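PDB 7BOR: probable enoyl-CoA hydratase/isomerase from Pseudomonas aeruginosa, which binds coenzyme A and, as a member of the crotonase family, may act as a delta(3)-delta(2)-enoyl-CoA isomerase. Local coordinates for residues 38-41 with 42-45. Numbering follows the deposited sequence.
Sequences ALLE and AQAD
Gln43 runs beside Leu40 three residues back, the two side chains heading in one direction. With CG anti to the backbone N (chi1 161°) and the chain extended beyond it, Gln43 is laid along Leu40, and its amide oxygen OE1 comes 3.8 Å from methyl CD2 of Leu40. Closer to the backbone, Gln43 CB sits 3.2 Å from Leu39 O and 3.5 Å from Leu40 O. Two regular helical bonds hold this turn. Ala42 N donates to Ala38 O at 3.1 Å, and Gln43 N donates to Leu39 O at 2.8 Å. The residues belong to the last turns of helix 29-44 and the start of the loop after it. This is the crossover helix of a beta-alpha-beta unit between parallel strands 13-18 and 50-54 in this crotonase fold. Leu39 and Ala42 are buried; Leu39 packs on Leu16 and on helix 80-90, Ala42 on Leu14 and Val48. Glu41 O receives a weak i+4 bond from Asp45 N at 3.0 Å. An i+3 N-H from Ala44 also reaches it, but so closely that the bond's length is doubtful. The carboxylates of Glu41 and Asp45 do not touch: OE2 of Glu41 is 5.4 Å from OD2 of Asp45. Arg9 NH1 forms salt bridges with both oxygens, which may offset repulsion between the like charges.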
# COMPACT_ATOMS: atom_id res chain seq x y z
N ALA A 38 -10.91 7.56 -6.70
CA ALA A 38 -11.11 8.31 -5.46
C ALA A 38 -9.90 9.20 -5.15
O ALA A 38 -10.06 10.38 -4.77
CB ALA A 38 -11.39 7.37 -4.30
N LEU A 39 -8.69 8.65 -5.32
CA LEU A 39 -7.49 9.47 -5.20
C LEU A 39 -7.47 10.60 -6.23
O LEU A 39 -7.17 11.76 -5.91
CB LEU A 39 -6.24 8.59 -5.34
CG LEU A 39 -5.93 7.57 -4.22
CD1 LEU A 39 -4.69 6.74 -4.56
CD2 LEU A 39 -5.75 8.26 -2.84
N LEU A 40 -7.75 10.29 -7.50
CA LEU A 40 -7.56 11.30 -8.55
C LEU A 40 -8.59 12.42 -8.45
O LEU A 40 -8.31 13.56 -8.84
CB LEU A 40 -7.62 10.65 -9.93
CG LEU A 40 -6.37 9.83 -10.23
CD1 LEU A 40 -6.57 8.93 -11.42
CD2 LEU A 40 -5.17 10.73 -10.45
N GLU A 41 -9.79 12.13 -7.95
CA GLU A 41 -10.77 13.17 -7.73
C GLU A 41 -10.32 14.05 -6.56
O GLU A 41 -9.98 15.23 -6.75
CB GLU A 41 -12.14 12.52 -7.47
CG GLU A 41 -13.32 13.47 -7.18
CD GLU A 41 -14.61 12.71 -6.80
OE1 GLU A 41 -14.96 11.70 -7.48
OE2 GLU A 41 -15.29 13.11 -5.82
N ALA A 42 -10.25 13.46 -5.35
CA ALA A 42 -9.76 14.12 -4.13
C ALA A 42 -8.51 14.96 -4.35
O ALA A 42 -8.37 16.03 -3.74
CB ALA A 42 -9.48 13.08 -3.06
N GLN A 43 -7.60 14.47 -5.20
CA GLN A 43 -6.45 15.26 -5.61
C GLN A 43 -6.85 16.63 -6.15
O GLN A 43 -6.13 17.61 -5.99
CB GLN A 43 -5.67 14.46 -6.67
CG GLN A 43 -4.68 15.20 -7.58
CD GLN A 43 -3.63 14.26 -8.16
OE1 GLN A 43 -3.64 13.06 -7.89
NE2 GLN A 43 -2.70 14.81 -8.93
N ALA A 44 -7.98 16.69 -6.86
CA ALA A 44 -8.46 17.94 -7.43
C ALA A 44 -9.47 18.64 -6.54
O ALA A 44 -9.76 19.82 -6.75
CB ALA A 44 -9.08 17.67 -8.81
N ASP A 45 -10.00 17.94 -5.55
CA ASP A 45 -11.05 18.48 -4.69
C ASP A 45 -10.40 19.29 -3.57
O ASP A 45 -9.93 18.73 -2.58
CB ASP A 45 -11.92 17.36 -4.15
CG ASP A 45 -13.08 17.88 -3.37
OD1 ASP A 45 -13.37 19.09 -3.53
OD2 ASP A 45 -13.68 17.10 -2.58